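PDB 4GGO: trans-2-enoyl-CoA reductase from Treponema denticola ATCC 35405, which catalyses the NADH-dependent reduction of the carbon-carbon double bond of crotonyl-CoA to give butyryl-CoA in fatty acid synthesis. Local coordinates for residues 67-72 and 314-319; 81-86 and 118-123; 170-175 and 187-192; 208-213 and 254-259; 305-310 and 344-349. All coordinates share one frame; numbering follows the deposited sequence.

In the fold
From the N terminus, helix 61-74 opens the longest loop, which interaction 1 closes only at helix 311-323. Interactions 2, 3 and 4 all open and close within that loop, one after another: interaction 2 joins the ends of neighbouring strands 77-82 and 114-118, interaction 3 closes the hairpin 173-178/185-190, and interaction 4 pairs helices 208-219 and 248-266. Interaction 5 opens at 305-310, just before interaction 1 closes, and ends at 344-349, so these two cross. They also touch, through the salt bridge of R317 with E309. Interactions 2 and 4 meet where A121 and F122 pack on W213 and D209. Interaction 3 stands apart, the centres of interactions 1 and 3 being about 37 Å from each other.

Interaction 1 of 5, residues 67-72 and 314-319; sequences RITAAF and QITRLY
One face of the Y319 ring is covered by T69: its methyl CG2 sits 3.7 Å from the ring centroid, and the line between them is only 22° off the ring normal, which defines a CH-pi contact. The methyl is offset toward the rim, and T69 CG2 comes nearest at the root of the ring, 3.5 Å from Y319 CG. A70 approaches obliquely instead, its CB lying 3.5 Å from Y319 OH, so the aromatic ring spans two successive residues of the facing helix. The torsion of T69 explains the split of its branches. With CG2 anti to the backbone N (chi1 of OG1 -59°), the methyl goes to the ring while OG1 stays beside its own helix and bonds to the carbonyl of A65. From there T69 OG1 meets only carbon across the interface: T316 CG2 at 3.5 Å and I315 CG2 at 3.8 Å. The hydroxyl of T316 is likewise turned back, to I312 O. All five touching residues are buried, and the axes of 67-72 and 314-319 pass 9.4 Å apart with a crossing angle of -53°. I315 also packs against Y62, an NAD-binding residue. Helix 61-74 begins within the NAD-binding segment 57-62 that follows strand 52-56, and its packing beside helix 311-323 belongs to the helical layer on one side of the parallel sheet of a Rossmann fold.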
# COMPACT_ATOMS: atom_id res chain seq x y z
N ARG A 67 -3.14 -0.88 -9.44
CA ARG A 67 -2.87 -1.32 -10.80
C ARG A 67 -4.00 -2.22 -11.29
O ARG A 67 -4.46 -2.08 -12.43
CB ARG A 67 -1.53 -2.06 -10.88
CG ARG A 67 -0.92 -2.08 -12.28
CD ARG A 67 0.35 -2.92 -12.33
NE ARG A 67 0.92 -2.91 -13.68
CZ ARG A 67 1.99 -3.63 -14.04
NH1 ARG A 67 2.59 -4.42 -13.17
NH2 ARG A 67 2.44 -3.55 -15.29
N ILE A 68 -4.45 -3.12 -10.43
CA ILE A 68 -5.54 -4.03 -10.75
C ILE A 68 -6.85 -3.28 -11.03
O ILE A 68 -7.56 -3.59 -11.98
CB ILE A 68 -5.76 -5.06 -9.62
CG1 ILE A 68 -4.58 -6.03 -9.57
CG2 ILE A 68 -7.06 -5.83 -9.82
CD1 ILE A 68 -4.69 -7.07 -8.47
N THR A 69 -7.15 -2.28 -10.20
CA THR A 69 -8.36 -1.48 -10.38
C THR A 69 -8.32 -0.71 -11.70
O THR A 69 -9.31 -0.66 -12.43
CB THR A 69 -8.58 -0.49 -9.22
OG1 THR A 69 -8.67 -1.22 -7.98
CG2 THR A 69 -9.86 0.30 -9.42
N ALA A 70 -7.17 -0.12 -12.00
CA ALA A 70 -7.00 0.64 -13.24
C ALA A 70 -7.11 -0.26 -14.46
O ALA A 70 -7.80 0.06 -15.43
CB ALA A 70 -5.67 1.38 -13.24
N ALA A 71 -6.43 -1.41 -14.40
CA ALA A 71 -6.37 -2.31 -15.55
C ALA A 71 -7.66 -3.11 -15.75
O ALA A 71 -8.23 -3.11 -16.83
CB ALA A 71 -5.17 -3.25 -15.42
N PHE A 72 -8.11 -3.79 -14.70
CA PHE A 72 -9.22 -4.73 -14.85
C PHE A 72 -10.58 -4.12 -14.52
O PHE A 72 -11.62 -4.76 -14.72
CB PHE A 72 -8.97 -5.99 -14.02
CG PHE A 72 -7.74 -6.74 -14.43
CD1 PHE A 72 -7.75 -7.56 -15.54
CD2 PHE A 72 -6.56 -6.61 -13.71
CE1 PHE A 72 -6.62 -8.25 -15.93
CE2 PHE A 72 -5.43 -7.30 -14.09
CZ PHE A 72 -5.45 -8.12 -15.20
N GLN A 314 -10.72 -0.88 -0.69
CA GLN A 314 -10.29 0.50 -0.49
C GLN A 314 -10.05 1.23 -1.81
O GLN A 314 -10.57 2.32 -2.03
CB GLN A 314 -9.01 0.53 0.33
CG GLN A 314 -9.22 0.58 1.83
CD GLN A 314 -9.23 1.99 2.37
OE1 GLN A 314 -8.19 2.65 2.42
NE2 GLN A 314 -10.40 2.46 2.78
N ILE A 315 -9.25 0.62 -2.68
CA ILE A 315 -8.81 1.28 -3.90
C ILE A 315 -9.91 1.38 -4.96
O ILE A 315 -10.02 2.39 -5.65
CB ILE A 315 -7.55 0.61 -4.48
CG1 ILE A 315 -6.44 0.60 -3.43
CG2 ILE A 315 -7.09 1.34 -5.73
CD1 ILE A 315 -6.18 1.95 -2.80
N THR A 316 -10.73 0.34 -5.09
CA THR A 316 -11.87 0.41 -5.99
C THR A 316 -12.81 1.54 -5.57
O THR A 316 -13.34 2.26 -6.41
CB THR A 316 -12.65 -0.92 -6.06
OG1 THR A 316 -12.93 -1.39 -4.74
CG2 THR A 316 -11.85 -1.97 -6.82
N ARG A 317 -13.00 1.70 -4.26
CA ARG A 317 -13.81 2.80 -3.75
C ARG A 317 -13.13 4.14 -4.04
O ARG A 317 -13.80 5.12 -4.37
CB ARG A 317 -14.07 2.65 -2.24
CG ARG A 317 -14.83 3.82 -1.64
CD ARG A 317 -15.59 3.43 -0.37
NE ARG A 317 -14.71 3.18 0.77
CZ ARG A 317 -14.32 4.11 1.64
NH1 ARG A 317 -14.72 5.36 1.49
NH2 ARG A 317 -13.53 3.79 2.65
N LEU A 318 -11.81 4.16 -3.93
CA LEU A 318 -11.02 5.35 -4.24
C LEU A 318 -11.24 5.80 -5.69
O LEU A 318 -11.48 6.98 -5.94
CB LEU A 318 -9.53 5.09 -4.00
CG LEU A 318 -8.57 6.19 -4.45
CD1 LEU A 318 -8.74 7.45 -3.61
CD2 LEU A 318 -7.13 5.69 -4.40
N TYR A 319 -11.14 4.87 -6.63
CA TYR A 319 -11.33 5.17 -8.04
C TYR A 319 -12.77 5.62 -8.32
O TYR A 319 -13.00 6.64 -8.97
CB TYR A 319 -11.00 3.95 -8.90
CG TYR A 319 -9.54 3.80 -9.28
CD1 TYR A 319 -8.59 3.44 -8.33
CD2 TYR A 319 -9.12 3.98 -10.59
CE1 TYR A 319 -7.25 3.29 -8.68
CE2 TYR A 319 -7.79 3.84 -10.95
CZ TYR A 319 -6.86 3.49 -9.99
OH TYR A 319 -5.54 3.33 -10.34

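Interaction 2 of 5, residues 81-86 and 118-123; sequences VSFEKA and DGDAFS
D118 gives up the most surface here, and it does so by reaching forward alongside the end of the neighbouring strand. Its CG is anti to the backbone N (chi1 -160°), which brings OD1 to the amide of E84: the E84 N to D118 OD1 bond is 2.9 Å long and almost straight at 176°, using the syn side of the carboxylate. The other oxygen, D118 OD2, packs on E84 CB at 3.3 Å. One residue on, G119 N donates to S82 O at 2.9 Å, one of the bonds that make S82 and D118 a parallel bridge pair. The two chains then diverge, as expected at the carboxyl ends of adjacent Rossmann strands, where the dinucleotide is bound: F83, E84, D120 and A121 all belong to the NAD-binding site. E84, important for discriminating NADH against NADPH, has its carboxylate directed away from D118 and held by T94 and S59. An acidic residue at the end of the second strand is the usual mark of NAD preference in this fold. F83, next in buried area, lays one ring face over the G119-D120 peptide, with D120 N 3.7 Å above the plane and over its centre, while D118 OD1 lies at the ring edge. F83 CE2 also reaches D120 CB at 3.8 Å, the carboxylate of D120 being tilted only 17° from the ring. V81 CG1 packs on A121 CB at 3.7 Å.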
# COMPACT_ATOMS: atom_id res chain seq x y z
N VAL A 81 6.15 -0.33 -11.45
CA VAL A 81 7.53 -0.37 -10.99
C VAL A 81 7.60 -0.90 -9.56
O VAL A 81 6.89 -0.42 -8.68
CB VAL A 81 8.17 1.03 -11.04
CG1 VAL A 81 9.57 0.98 -10.46
CG2 VAL A 81 8.20 1.55 -12.47
N SER A 82 8.46 -1.89 -9.35
CA SER A 82 8.71 -2.42 -8.01
C SER A 82 10.10 -3.04 -7.94
O SER A 82 10.69 -3.37 -8.97
CB SER A 82 7.64 -3.45 -7.63
OG SER A 82 7.72 -4.60 -8.46
N PHE A 83 10.61 -3.21 -6.73
CA PHE A 83 11.94 -3.78 -6.53
C PHE A 83 11.84 -5.18 -5.93
O PHE A 83 11.70 -5.33 -4.72
CB PHE A 83 12.78 -2.87 -5.63
CG PHE A 83 14.26 -3.06 -5.78
CD1 PHE A 83 14.78 -3.94 -6.73
CD2 PHE A 83 15.14 -2.37 -4.97
CE1 PHE A 83 16.14 -4.11 -6.86
CE2 PHE A 83 16.51 -2.53 -5.10
CZ PHE A 83 17.01 -3.41 -6.05
N GLU A 84 11.91 -6.20 -6.78
CA GLU A 84 11.74 -7.57 -6.34
C GLU A 84 13.02 -8.38 -6.43
O GLU A 84 14.01 -7.94 -7.01
CB GLU A 84 10.66 -8.26 -7.18
CG GLU A 84 9.36 -7.49 -7.27
CD GLU A 84 8.74 -7.25 -5.92
OE1 GLU A 84 8.82 -8.15 -5.06
OE2 GLU A 84 8.18 -6.15 -5.72
N LYS A 85 12.99 -9.57 -5.83
CA LYS A 85 14.04 -10.56 -6.03
C LYS A 85 13.43 -11.72 -6.82
O LYS A 85 12.45 -12.32 -6.38
CB LYS A 85 14.60 -11.05 -4.69
CG LYS A 85 15.49 -10.03 -3.99
CD LYS A 85 16.02 -10.54 -2.66
CE LYS A 85 15.02 -10.33 -1.54
NZ LYS A 85 15.55 -10.77 -0.22
N ALA A 86 14.01 -12.02 -7.98
CA ALA A 86 13.48 -13.06 -8.85
C ALA A 86 13.50 -14.43 -8.18
O ALA A 86 14.33 -14.69 -7.30
CB ALA A 86 14.26 -13.10 -10.16
N ASP A 118 11.31 -3.85 -13.13
CA ASP A 118 11.81 -4.31 -11.85
C ASP A 118 13.14 -3.63 -11.51
O ASP A 118 14.11 -3.74 -12.25
CB ASP A 118 11.99 -5.83 -11.87
CG ASP A 118 12.04 -6.44 -10.48
OD1 ASP A 118 12.53 -5.78 -9.55
OD2 ASP A 118 11.58 -7.59 -10.32
N GLY A 119 13.16 -2.92 -10.39
CA GLY A 119 14.36 -2.23 -9.95
C GLY A 119 14.07 -1.17 -8.91
O GLY A 119 12.92 -0.96 -8.52
N ASP A 120 15.12 -0.49 -8.45
CA ASP A 120 14.99 0.54 -7.43
C ASP A 120 14.34 1.80 -7.99
O ASP A 120 14.96 2.55 -8.75
CB ASP A 120 16.37 0.88 -6.85
CG ASP A 120 16.30 1.93 -5.75
OD1 ASP A 120 15.22 2.09 -5.15
OD2 ASP A 120 17.34 2.58 -5.49
N ALA A 121 13.09 2.03 -7.61
CA ALA A 121 12.32 3.17 -8.11
C ALA A 121 12.88 4.51 -7.64
O ALA A 121 12.51 5.56 -8.15
CB ALA A 121 10.86 3.04 -7.70
N PHE A 122 13.78 4.46 -6.66
CA PHE A 122 14.44 5.66 -6.15
C PHE A 122 15.59 6.06 -7.07
O PHE A 122 16.14 7.16 -6.94
CB PHE A 122 14.97 5.42 -4.74
CG PHE A 122 13.88 5.25 -3.71
CD1 PHE A 122 12.74 6.03 -3.75
CD2 PHE A 122 14.01 4.32 -2.69
CE1 PHE A 122 11.74 5.88 -2.81
CE2 PHE A 122 13.02 4.17 -1.74
CZ PHE A 122 11.88 4.95 -1.80
N SER A 123 15.94 5.18 -8.00
CA SER A 123 17.08 5.41 -8.89
C SER A 123 16.67 6.12 -10.18
O SER A 123 15.55 5.96 -10.65
CB SER A 123 17.77 4.09 -9.22
OG SER A 123 17.00 3.30 -10.11

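Interaction 3 of 5, residues 170-175 and 187-192; sequences GKTFTG and EISAEP
T174 and S189 both turn their hydroxyl anti to the carbonyl carbon (chi1 -60° and -57°), and on the same face of the sheet this sets T174 OG1 2.7 Å from S189 OG. Either hydroxyl could donate in that hydrogen bond. In backbone terms T174 and S189 form a non-hydrogen-bonded pair of the beta hairpin made by strands 173-178 and 185-190; the directions of 173-175 and 187-190 differ by 164°. The same torsion of T174 sends its methyl along the strand, where T174 CG2 meets E187 OE2 at 3.4 Å. On either side of it, backbone bonds come in pairs. Between F173 and A190 they are short, F173 N to A190 O being 2.9 Å. The bonds linking G175 and I188 are longer, with G175 N 3.2 Å from I188 O. F173, A190 and I188 occupy the other face, which is turned to the body of the protein: F173 packs on P289, A242 and L243, about 7 Å between side chains from Y244, the inferred proton donor. Past the strand ends, P192 CD rests 3.8 Å from T172 CA. T172 itself adds a weak bond from OG1 to A190 O, at 3.5 Å, to a carbonyl that already accepts from F173 N.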
# COMPACT_ATOMS: atom_id res chain seq x y z
N GLY A 170 10.77 13.12 22.04
CA GLY A 170 10.69 13.54 23.43
C GLY A 170 10.64 12.39 24.41
O GLY A 170 11.63 12.08 25.08
N LYS A 171 9.48 11.75 24.51
CA LYS A 171 9.29 10.65 25.45
C LYS A 171 9.11 9.31 24.75
O LYS A 171 8.73 9.25 23.58
CB LYS A 171 8.08 10.91 26.35
CG LYS A 171 8.26 12.05 27.33
CD LYS A 171 7.09 12.12 28.31
CE LYS A 171 7.27 13.25 29.31
NZ LYS A 171 8.52 13.09 30.10
N THR A 172 9.40 8.23 25.47
CA THR A 172 9.20 6.89 24.96
C THR A 172 7.71 6.58 24.81
O THR A 172 6.91 6.85 25.72
CB THR A 172 9.86 5.82 25.87
OG1 THR A 172 9.39 4.52 25.51
CG2 THR A 172 9.54 6.09 27.33
N PHE A 173 7.33 6.04 23.66
CA PHE A 173 5.94 5.67 23.43
C PHE A 173 5.72 4.21 23.80
O PHE A 173 6.33 3.31 23.21
CB PHE A 173 5.54 5.92 21.97
CG PHE A 173 4.18 5.41 21.62
CD1 PHE A 173 3.05 5.91 22.25
CD2 PHE A 173 4.01 4.43 20.65
CE1 PHE A 173 1.79 5.45 21.92
CE2 PHE A 173 2.76 3.96 20.32
CZ PHE A 173 1.64 4.47 20.96
N THR A 174 4.86 3.98 24.77
CA THR A 174 4.60 2.64 25.27
C THR A 174 3.11 2.32 25.22
O THR A 174 2.28 3.13 25.60
CB THR A 174 5.10 2.48 26.73
OG1 THR A 174 6.51 2.74 26.77
CG2 THR A 174 4.83 1.08 27.25
N GLY A 175 2.79 1.12 24.73
CA GLY A 175 1.41 0.68 24.66
C GLY A 175 1.29 -0.82 24.58
O GLY A 175 2.28 -1.53 24.37
N GLU A 187 3.47 -5.70 26.38
CA GLU A 187 3.70 -4.27 26.50
C GLU A 187 5.04 -3.93 25.87
O GLU A 187 6.09 -4.33 26.38
CB GLU A 187 3.68 -3.84 27.97
CG GLU A 187 4.03 -2.37 28.18
CD GLU A 187 3.27 -1.75 29.33
OE1 GLU A 187 2.15 -2.22 29.63
OE2 GLU A 187 3.79 -0.79 29.93
N ILE A 188 5.00 -3.21 24.76
CA ILE A 188 6.22 -2.85 24.05
C ILE A 188 6.38 -1.34 23.96
O ILE A 188 5.43 -0.60 24.18
CB ILE A 188 6.25 -3.45 22.63
CG1 ILE A 188 5.20 -2.79 21.74
CG2 ILE A 188 6.03 -4.95 22.69
CD1 ILE A 188 5.29 -3.20 20.29
N SER A 189 7.59 -0.90 23.63
CA SER A 189 7.90 0.52 23.63
C SER A 189 8.72 0.94 22.41
O SER A 189 9.41 0.13 21.80
CB SER A 189 8.66 0.90 24.90
OG SER A 189 7.92 0.55 26.06
N ALA A 190 8.62 2.22 22.06
CA ALA A 190 9.47 2.81 21.04
C ALA A 190 10.18 4.02 21.64
O ALA A 190 9.54 4.97 22.08
CB ALA A 190 8.64 3.22 19.83
N GLU A 191 11.51 3.96 21.67
CA GLU A 191 12.31 5.03 22.25
C GLU A 191 12.25 6.28 21.38
O GLU A 191 12.04 6.18 20.17
CB GLU A 191 13.76 4.57 22.42
CG GLU A 191 13.92 3.28 23.21
CD GLU A 191 13.85 3.49 24.72
OE1 GLU A 191 14.79 3.06 25.42
OE2 GLU A 191 12.86 4.07 25.20
N PRO A 192 12.43 7.46 21.98
CA PRO A 192 12.42 8.70 21.19
C PRO A 192 13.61 8.77 20.23
O PRO A 192 14.69 8.30 20.54
CB PRO A 192 12.54 9.80 22.26
CG PRO A 192 13.13 9.12 23.45
CD PRO A 192 12.59 7.72 23.42

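Interaction 4 of 5, residues 208-213 and 254-259; sequences EDWERW and EHLEAT
W210 and L256 form the tight part of this contact between helices 208-219 and 248-266 on one side of the Rossmann sheet; the segments 208-213 and 254-259 run 23° apart, with axes 9.9 Å from each other at closest. The two side chains are roughly perpendicular, and the methyl L256 CD2 reaches W210 CE3 at 3.5 Å, approaching the indole obliquely. The backbone also closes in: L256 O lies in the indole plane at its edge, 3.8 Å from W210 CZ3. T259 CG2 slides past the same ring and touches E211 CB at 3.9 Å. W210 and L256 both pack down on A231 of strand 227-233, where W210 NE1 is bonded to T229 OG1, and L256 lies near the NAD-binding K253. The outer side is looser and more polar. There E208 lays only its aliphatic part against the imidazole, with E208 CG 3.7 Å from H255 CE1, while its carboxylate forms salt bridges to K203 and R153, and H255 ND1 is hydrogen-bonded to G207 N. A water spans the gap, donating to E211 OE1 at 2.8 Å and to T259 OG1 at 2.9 Å; E211 also has a salt bridge to R262. Because T259 places its methyl anti to the backbone N, facing helix 208-219, its hydroxyl falls back on its own helix. T259 OG1 donates to H255 O at 2.7 Å, from the face of that carbonyl opposite the one used by T259 N.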
# COMPACT_ATOMS: atom_id res chain seq x y z
N GLU A 208 10.13 13.45 -1.50
CA GLU A 208 11.23 13.81 -2.39
C GLU A 208 11.23 13.02 -3.70
O GLU A 208 11.28 13.60 -4.78
CB GLU A 208 12.58 13.67 -1.69
CG GLU A 208 12.87 14.76 -0.67
CD GLU A 208 14.33 14.80 -0.25
OE1 GLU A 208 15.08 13.86 -0.60
OE2 GLU A 208 14.73 15.77 0.42
N ASP A 209 11.18 11.69 -3.59
CA ASP A 209 11.21 10.84 -4.77
C ASP A 209 9.97 11.02 -5.63
O ASP A 209 10.04 10.98 -6.86
CB ASP A 209 11.35 9.37 -4.38
CG ASP A 209 11.47 8.46 -5.58
OD1 ASP A 209 12.37 8.69 -6.42
OD2 ASP A 209 10.66 7.51 -5.69
N TRP A 210 8.83 11.22 -4.98
CA TRP A 210 7.57 11.46 -5.66
C TRP A 210 7.69 12.68 -6.57
O TRP A 210 7.36 12.62 -7.75
CB TRP A 210 6.46 11.69 -4.62
CG TRP A 210 5.11 11.95 -5.20
CD1 TRP A 210 4.66 11.60 -6.44
CD2 TRP A 210 4.02 12.62 -4.55
NE1 TRP A 210 3.36 12.02 -6.60
CE2 TRP A 210 2.94 12.64 -5.46
CE3 TRP A 210 3.86 13.20 -3.29
CZ2 TRP A 210 1.72 13.22 -5.14
CZ3 TRP A 210 2.64 13.78 -2.98
CH2 TRP A 210 1.58 13.79 -3.90
N GLU A 211 8.17 13.78 -6.00
CA GLU A 211 8.34 15.02 -6.74
C GLU A 211 9.38 14.85 -7.84
O GLU A 211 9.26 15.43 -8.92
CB GLU A 211 8.74 16.15 -5.79
CG GLU A 211 8.69 17.54 -6.42
CD GLU A 211 8.96 18.64 -5.41
OE1 GLU A 211 9.68 18.38 -4.42
OE2 GLU A 211 8.44 19.76 -5.60
N ARG A 212 10.39 14.03 -7.57
CA ARG A 212 11.43 13.76 -8.56
C ARG A 212 10.85 13.00 -9.75
O ARG A 212 11.19 13.28 -10.90
CB ARG A 212 12.58 12.97 -7.93
CG ARG A 212 13.86 12.96 -8.76
CD ARG A 212 14.94 12.13 -8.10
NE ARG A 212 16.20 12.17 -8.83
CZ ARG A 212 17.24 12.93 -8.51
NH1 ARG A 212 17.17 13.73 -7.45
NH2 ARG A 212 18.35 12.90 -9.24
N TRP A 213 9.98 12.04 -9.46
CA TRP A 213 9.29 11.29 -10.51
C TRP A 213 8.46 12.22 -11.39
O TRP A 213 8.52 12.15 -12.61
CB TRP A 213 8.38 10.21 -9.90
CG TRP A 213 9.05 8.89 -9.68
CD1 TRP A 213 9.58 8.43 -8.52
CD2 TRP A 213 9.26 7.86 -10.66
NE1 TRP A 213 10.11 7.17 -8.70
CE2 TRP A 213 9.92 6.80 -10.01
CE3 TRP A 213 8.95 7.74 -12.01
CZ2 TRP A 213 10.28 5.63 -10.67
CZ3 TRP A 213 9.30 6.57 -12.67
CH2 TRP A 213 9.96 5.53 -12.00
N GLU A 254 4.04 14.96 6.91
CA GLU A 254 4.00 16.41 6.77
C GLU A 254 4.76 16.85 5.52
O GLU A 254 4.34 17.76 4.81
CB GLU A 254 4.59 17.10 8.00
CG GLU A 254 3.65 17.16 9.19
CD GLU A 254 4.26 17.92 10.36
OE1 GLU A 254 5.47 18.22 10.30
OE2 GLU A 254 3.53 18.21 11.33
N HIS A 255 5.89 16.19 5.27
CA HIS A 255 6.69 16.48 4.08
C HIS A 255 5.93 16.03 2.83
O HIS A 255 5.99 16.69 1.80
CB HIS A 255 8.04 15.78 4.17
CG HIS A 255 9.01 16.20 3.11
ND1 HIS A 255 8.99 15.69 1.83
CD2 HIS A 255 10.02 17.10 3.14
CE1 HIS A 255 9.95 16.25 1.12
NE2 HIS A 255 10.59 17.11 1.88
N LEU A 256 5.23 14.91 2.95
CA LEU A 256 4.41 14.38 1.86
C LEU A 256 3.33 15.38 1.48
O LEU A 256 3.07 15.61 0.30
CB LEU A 256 3.75 13.07 2.28
CG LEU A 256 4.02 11.79 1.48
CD1 LEU A 256 2.81 10.87 1.56
CD2 LEU A 256 4.38 12.10 0.03
N GLU A 257 2.70 15.97 2.49
CA GLU A 257 1.60 16.91 2.27
C GLU A 257 2.09 18.22 1.67
O GLU A 257 1.45 18.78 0.77
CB GLU A 257 0.86 17.17 3.59
CG GLU A 257 0.15 15.94 4.14
CD GLU A 257 -0.34 16.13 5.56
OE1 GLU A 257 -0.00 17.16 6.18
OE2 GLU A 257 -1.06 15.25 6.07
N ALA A 258 3.23 18.71 2.15
CA ALA A 258 3.83 19.92 1.62
C ALA A 258 4.29 19.71 0.18
O ALA A 258 4.31 20.64 -0.63
CB ALA A 258 4.99 20.37 2.49
N THR A 259 4.66 18.47 -0.14
CA THR A 259 5.11 18.12 -1.48
C THR A 259 3.95 18.15 -2.48
O THR A 259 4.06 18.74 -3.55
CB THR A 259 5.79 16.74 -1.51
OG1 THR A 259 6.99 16.79 -0.74
CG2 THR A 259 6.13 16.35 -2.94
O HOH W 1 9.66 17.09 -1.91

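Interaction 5 of 5, residues 305-310 and 344-349; sequences KGNHEG and ELEEDV
K305 and D348 run antiparallel, side by side, the lysine reaching out extended and bending only at its last torsion (chi4 -65°). That bend leaves the ammonium alongside the carboxylate: K305 NZ lies 3.2 Å from D348 OD2, a salt bridge whose hydrogen bond is weak. The methylenes share the contact, with K305 CE 3.3 Å from D348 OD2. V349 lies at a slant to the lysine; V349 CG2 touches K305 CD at 3.9 Å, and the N307 side chain lies close by. The pairing joins a helix end to a helix start. K305 closes helix 291-305, and G306 leaves it with positive phi (98°), a backbone shape suited to glycine; E346 is the N-cap residue of helix 347-359, and D348 lies in its first turn. Charges of these signs at such ends would be expected to suit both helix dipoles. N307 and E346 point at each other across the contact, amide and carboxylate planes 60° apart; the lysine end is the exposed one. Deeper in, E344 turns from the loop to bond Y294 and the substrate-binding Y234, while V349 rests on L298 of helix 291-305.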
# COMPACT_ATOMS: atom_id res chain seq x y z
N LYS A 305 -19.89 -4.10 11.74
CA LYS A 305 -20.65 -2.95 11.28
C LYS A 305 -20.95 -3.03 9.78
O LYS A 305 -21.93 -2.47 9.30
CB LYS A 305 -19.92 -1.65 11.60
CG LYS A 305 -19.91 -1.29 13.08
CD LYS A 305 -19.26 0.06 13.31
CE LYS A 305 -19.37 0.49 14.76
NZ LYS A 305 -20.79 0.73 15.17
N GLY A 306 -20.09 -3.73 9.05
CA GLY A 306 -20.28 -3.93 7.62
C GLY A 306 -19.49 -2.97 6.75
O GLY A 306 -19.70 -2.92 5.54
N ASN A 307 -18.58 -2.22 7.36
CA ASN A 307 -17.77 -1.27 6.61
C ASN A 307 -16.28 -1.63 6.55
O ASN A 307 -15.44 -0.78 6.26
CB ASN A 307 -17.95 0.16 7.14
CG ASN A 307 -17.57 0.30 8.60
OD1 ASN A 307 -17.16 -0.67 9.24
ND2 ASN A 307 -17.71 1.50 9.14
N HIS A 308 -15.96 -2.89 6.81
CA HIS A 308 -14.58 -3.35 6.71
C HIS A 308 -14.12 -3.38 5.26
O HIS A 308 -14.88 -3.74 4.36
CB HIS A 308 -14.41 -4.74 7.32
CG HIS A 308 -13.04 -5.32 7.12
ND1 HIS A 308 -11.92 -4.82 7.76
CD2 HIS A 308 -12.61 -6.34 6.34
CE1 HIS A 308 -10.86 -5.52 7.38
NE2 HIS A 308 -11.25 -6.44 6.53
N GLU A 309 -12.86 -2.99 5.04
CA GLU A 309 -12.27 -3.01 3.71
C GLU A 309 -10.85 -3.56 3.75
O GLU A 309 -10.12 -3.34 4.71
CB GLU A 309 -12.25 -1.61 3.11
CG GLU A 309 -13.61 -1.04 2.74
CD GLU A 309 -13.51 0.38 2.23
OE1 GLU A 309 -13.01 1.25 2.97
OE2 GLU A 309 -13.93 0.63 1.08
N GLY A 310 -10.48 -4.27 2.69
CA GLY A 310 -9.09 -4.64 2.46
C GLY A 310 -8.53 -3.70 1.42
O GLY A 310 -9.13 -2.67 1.13
N GLU A 344 -13.00 4.28 8.79
CA GLU A 344 -12.21 3.88 9.95
C GLU A 344 -12.31 4.91 11.07
O GLU A 344 -12.48 4.56 12.24
CB GLU A 344 -10.73 3.69 9.57
CG GLU A 344 -9.80 3.59 10.78
CD GLU A 344 -8.37 3.28 10.40
OE1 GLU A 344 -8.12 3.00 9.21
OE2 GLU A 344 -7.49 3.31 11.29
N LEU A 345 -12.22 6.19 10.71
CA LEU A 345 -12.18 7.25 11.70
C LEU A 345 -13.56 7.82 12.03
O LEU A 345 -13.67 8.88 12.65
CB LEU A 345 -11.23 8.37 11.27
CG LEU A 345 -9.76 7.97 11.18
CD1 LEU A 345 -8.91 9.16 10.76
CD2 LEU A 345 -9.28 7.41 12.52
N GLU A 346 -14.61 7.11 11.62
CA GLU A 346 -15.96 7.44 12.06
C GLU A 346 -16.01 7.36 13.57
O GLU A 346 -15.38 6.49 14.17
CB GLU A 346 -16.97 6.45 11.49
CG GLU A 346 -17.41 6.72 10.07
CD GLU A 346 -18.33 5.64 9.55
OE1 GLU A 346 -19.03 5.02 10.37
OE2 GLU A 346 -18.35 5.41 8.32
N GLU A 347 -16.74 8.28 14.19
CA GLU A 347 -16.85 8.33 15.64
C GLU A 347 -17.38 7.03 16.22
O GLU A 347 -16.87 6.53 17.22
CB GLU A 347 -17.73 9.51 16.07
CG GLU A 347 -17.81 9.68 17.58
CD GLU A 347 -18.85 10.70 17.99
OE1 GLU A 347 -18.78 11.86 17.53
OE2 GLU A 347 -19.74 10.34 18.79
N ASP A 348 -18.41 6.48 15.59
CA ASP A 348 -19.03 5.25 16.08
C ASP A 348 -18.06 4.07 16.00
O ASP A 348 -18.08 3.18 16.85
CB ASP A 348 -20.33 4.96 15.32
CG ASP A 348 -20.10 4.58 13.87
OD1 ASP A 348 -19.69 5.45 13.08
OD2 ASP A 348 -20.34 3.40 13.53
N VAL A 349 -17.20 4.08 14.99
CA VAL A 349 -16.18 3.05 14.86
C VAL A 349 -15.10 3.20 15.93
O VAL A 349 -14.79 2.25 16.64
CB VAL A 349 -15.53 3.06 13.46
CG1 VAL A 349 -14.31 2.14 13.43
CG2 VAL A 349 -16.54 2.64 12.40